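Local coordinates for protein putative regulator (Escherichia coli O6, PDB 3HFI) that is a putative transcriptional regulator whose UTRA domain probably binds a small effector molecule and so modulates DNA binding, at residues N71-E76 with H89-T94. Residues are numbered along the deposited sequence; the frame is centred on the assembly and turned at random.
Sequences NRINIE and HNLFPT
Leu-91, in the first turn of helix 91-99, packs on Asn-71 and Ile-73 on strand 65-73, a small buried helix-on-sheet contact. Its two methyls divide the work. CD2 lies against the amide of Asn-71, 3.3 Å from OD1 and 3.4 Å from CG. CD1 meets CD1 of Ile-73 tip to tip at 3.9 Å. The leucine reaches the strand because its CG stands anti to the backbone N (chi1 176°). Asn-71 and Ile-73, two residues apart, both point from the same face of the strand toward the helix.

The amide of Asn-71 is held from elsewhere in the sheet. OD1 is hydrogen-bonded to Arg-57 NH1 and ND2 to Glu-147 OE2, on the two neighbouring strands. These bonds satisfy the buried amide and should fix its rotation beneath the leucine methyl. The Phe-92 ring adds a looser, oblique contact, with CZ 4.2 Å from Asn-71 ND2. One face of this ring lies against CG of Leu-91. Phe-92 also packs on Leu-160 of the second subunit, so the contact lies close to the dimer interface.

The helix start is tied by Asn-90 O, which accepts from both N and OG1 of Thr-94, on opposite faces of its plane. The whole is typical of a helix laid on one face of an antiparallel sheet, here in the alpha+beta, chorismate lyase-like fold of a UTRA domain.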
ATOM      1  N   ASN A  71      -6.740  12.811  -3.703  1.00 10.16           N
ATOM      2  CA  ASN A  71      -7.352  11.768  -4.486  1.00 10.41           C
ATOM      3  C   ASN A  71      -7.997  12.369  -5.752  1.00 10.39           C
ATOM      4  O   ASN A  71      -8.617  13.434  -5.687  1.00 11.90           O
ATOM      5  CB  ASN A  71      -8.462  11.067  -3.664  1.00 10.51           C
ATOM      6  CG  ASN A  71      -7.985  10.514  -2.368  1.00 11.21           C
ATOM      7  OD1 ASN A  71      -8.404  10.945  -1.292  1.00 14.79           O
ATOM      8  ND2 ASN A  71      -7.146   9.490  -2.455  1.00  9.78           N
ATOM      9  N   ARG A  72      -7.883  11.688  -6.880  1.00 11.27           N
ATOM     10  CA  ARG A  72      -8.574  12.048  -8.077  1.00 11.35           C
ATOM     11  C   ARG A  72      -9.304  10.794  -8.568  1.00 11.22           C
ATOM     12  O   ARG A  72      -8.700   9.770  -8.864  1.00 11.06           O
ATOM     13  CB  ARG A  72      -7.572  12.523  -9.098  1.00 11.50           C
ATOM     14  CG  ARG A  72      -7.133  13.970  -8.869  1.00 12.71           C
ATOM     15  CD  ARG A  72      -6.006  14.356  -9.708  1.00 13.52           C
ATOM     16  NE  ARG A  72      -5.656  15.784  -9.576  1.00 16.21           N
ATOM     17  CZ  ARG A  72      -4.662  16.233  -8.811  1.00 17.60           C
ATOM     18  NH1 ARG A  72      -3.975  15.415  -8.056  1.00 15.10           N
ATOM     19  NH2 ARG A  72      -4.392  17.513  -8.745  1.00 17.39           N
ATOM     20  N   ILE A  73     -10.617  10.922  -8.666  1.00 11.05           N
ATOM     21  CA  ILE A  73     -11.572   9.818  -8.805  1.00 11.75           C
ATOM     22  C   ILE A  73     -12.374   9.924 -10.103  1.00 12.91           C
ATOM     23  O   ILE A  73     -12.939  10.989 -10.394  1.00 12.07           O
ATOM     24  CB  ILE A  73     -12.561   9.806  -7.604  1.00 11.30           C
ATOM     25  CG1 ILE A  73     -11.781   9.633  -6.288  1.00 12.67           C
ATOM     26  CG2 ILE A  73     -13.504   8.657  -7.781  1.00 11.99           C
ATOM     27  CD1 ILE A  73     -12.247  10.560  -5.154  1.00 12.37           C
ATOM     28  N   ASN A  74     -12.405   8.830 -10.885  1.00 13.65           N
ATOM     29  CA  ASN A  74     -13.251   8.752 -12.060  1.00 15.21           C
ATOM     30  C   ASN A  74     -14.698   8.591 -11.607  1.00 17.25           C
ATOM     31  O   ASN A  74     -15.138   7.507 -11.234  1.00 18.96           O
ATOM     32  CB  ASN A  74     -12.849   7.556 -12.915  1.00 15.36           C
ATOM     33  CG  ASN A  74     -13.657   7.450 -14.161  1.00 15.57           C
ATOM     34  OD1 ASN A  74     -14.536   8.277 -14.417  1.00 17.73           O
ATOM     35  ND2 ASN A  74     -13.352   6.462 -14.972  1.00 11.02           N
ATOM     36  N   ILE A  75     -15.448   9.658 -11.659  1.00 18.64           N
ATOM     37  CA  ILE A  75     -16.810   9.675 -11.137  1.00 20.41           C
ATOM     38  C   ILE A  75     -17.824   8.921 -12.014  1.00 22.06           C
ATOM     39  O   ILE A  75     -18.868   8.476 -11.526  1.00 20.73           O
ATOM     40  CB  ILE A  75     -17.266  11.129 -10.835  1.00 20.82           C
ATOM     41  CG1 ILE A  75     -17.206  12.037 -12.040  1.00 23.82           C
ATOM     42  CG2 ILE A  75     -16.361  11.776  -9.829  1.00 20.17           C
ATOM     43  CD1 ILE A  75     -17.045  13.531 -11.577  1.00 27.18           C
ATOM     44  N   GLU A  76     -17.482   8.693 -13.282  1.00 24.46           N
ATOM     45  CA  GLU A  76     -18.361   7.909 -14.178  1.00 26.01           C
ATOM     46  C   GLU A  76     -18.605   6.499 -13.664  1.00 25.78           C
ATOM     47  O   GLU A  76     -19.633   5.916 -13.931  1.00 25.39           O
ATOM     48  CB  GLU A  76     -17.766   7.818 -15.567  1.00 27.67           C
ATOM     49  CG  GLU A  76     -17.200   9.167 -16.125  1.00 33.28           C
ATOM     50  CD  GLU A  76     -18.155  10.342 -15.988  1.00 42.00           C
ATOM     51  OE1 GLU A  76     -19.395  10.155 -16.195  1.00 46.56           O
ATOM     52  OE2 GLU A  76     -17.659  11.478 -15.691  1.00 50.19           O
ATOM     53  N   HIS A  89     -17.926   9.824   5.762  1.00 31.90           N
ATOM     54  CA  HIS A  89     -17.883   8.525   5.106  1.00 31.64           C
ATOM     55  C   HIS A  89     -16.470   8.246   4.756  1.00 30.90           C
ATOM     56  O   HIS A  89     -15.687   9.183   4.639  1.00 32.17           O
ATOM     57  CB  HIS A  89     -18.773   8.534   3.879  1.00 31.89           C
ATOM     58  CG  HIS A  89     -20.214   8.584   4.240  1.00 33.07           C
ATOM     59  ND1 HIS A  89     -20.942   9.757   4.238  1.00 35.82           N
ATOM     60  CD2 HIS A  89     -21.041   7.630   4.730  1.00 35.21           C
ATOM     61  CE1 HIS A  89     -22.172   9.513   4.662  1.00 35.59           C
ATOM     62  NE2 HIS A  89     -22.258   8.233   4.974  1.00 35.83           N
ATOM     63  N   ASN A  90     -16.124   6.965   4.641  1.00 29.49           N
ATOM     64  CA  ASN A  90     -14.780   6.543   4.211  1.00 27.94           C
ATOM     65  C   ASN A  90     -14.710   6.426   2.678  1.00 26.15           C
ATOM     66  O   ASN A  90     -15.651   5.934   2.034  1.00 25.84           O
ATOM     67  CB  ASN A  90     -14.416   5.202   4.849  1.00 28.39           C
ATOM     68  CG  ASN A  90     -14.455   5.247   6.356  1.00 30.00           C
ATOM     69  OD1 ASN A  90     -15.103   4.407   7.003  1.00 30.20           O
ATOM     70  ND2 ASN A  90     -13.777   6.240   6.933  1.00 31.70           N
ATOM     71  N   LEU A  91     -13.599   6.868   2.106  1.00 23.34           N
ATOM     72  CA  LEU A  91     -13.546   7.064   0.664  1.00 21.82           C
ATOM     73  C   LEU A  91     -13.684   5.755  -0.088  1.00 20.23           C
ATOM     74  O   LEU A  91     -14.578   5.622  -0.895  1.00 19.91           O
ATOM     75  CB  LEU A  91     -12.238   7.753   0.251  1.00 21.58           C
ATOM     76  CG  LEU A  91     -12.025   7.929  -1.225  1.00 19.35           C
ATOM     77  CD1 LEU A  91     -13.218   8.668  -1.932  1.00 18.90           C
ATOM     78  CD2 LEU A  91     -10.728   8.670  -1.417  1.00 19.16           C
ATOM     79  N   PHE A  92     -12.822   4.787   0.202  1.00 19.14           N
ATOM     80  CA  PHE A  92     -12.759   3.590  -0.601  1.00 18.77           C
ATOM     81  C   PHE A  92     -13.943   2.624  -0.424  1.00 18.55           C
ATOM     82  O   PHE A  92     -14.481   2.136  -1.425  1.00 18.13           O
ATOM     83  CB  PHE A  92     -11.392   2.960  -0.487  1.00 19.49           C
ATOM     84  CG  PHE A  92     -10.331   3.805  -1.128  1.00 20.93           C
ATOM     85  CD1 PHE A  92     -10.183   3.828  -2.512  1.00 22.69           C
ATOM     86  CD2 PHE A  92      -9.547   4.656  -0.374  1.00 23.79           C
ATOM     87  CE1 PHE A  92      -9.241   4.650  -3.128  1.00 22.64           C
ATOM     88  CE2 PHE A  92      -8.567   5.471  -1.001  1.00 22.87           C
ATOM     89  CZ  PHE A  92      -8.432   5.455  -2.372  1.00 23.66           C
ATOM     90  N   PRO A  93     -14.422   2.435   0.811  1.00 17.49           N
ATOM     91  CA  PRO A  93     -15.691   1.751   0.990  1.00 17.63           C
ATOM     92  C   PRO A  93     -16.804   2.378   0.203  1.00 17.87           C
ATOM     93  O   PRO A  93     -17.632   1.661  -0.345  1.00 17.51           O
ATOM     94  CB  PRO A  93     -15.959   1.909   2.486  1.00 18.18           C
ATOM     95  CG  PRO A  93     -14.557   1.915   3.095  1.00 18.07           C
ATOM     96  CD  PRO A  93     -13.771   2.736   2.093  1.00 18.35           C
ATOM     97  N   THR A  94     -16.809   3.712   0.105  1.00 18.13           N
ATOM     98  CA  THR A  94     -17.859   4.400  -0.612  1.00 18.49           C
ATOM     99  C   THR A  94     -17.758   4.205  -2.129  1.00 18.49           C
ATOM    100  O   THR A  94     -18.773   4.085  -2.815  1.00 20.11           O
ATOM    101  CB  THR A  94     -17.888   5.921  -0.266  1.00 19.18           C
ATOM    102  OG1 THR A  94     -18.028   6.108   1.158  1.00 22.05           O
ATOM    103  CG2 THR A  94     -19.038   6.627  -0.955  1.00 15.31           C
TER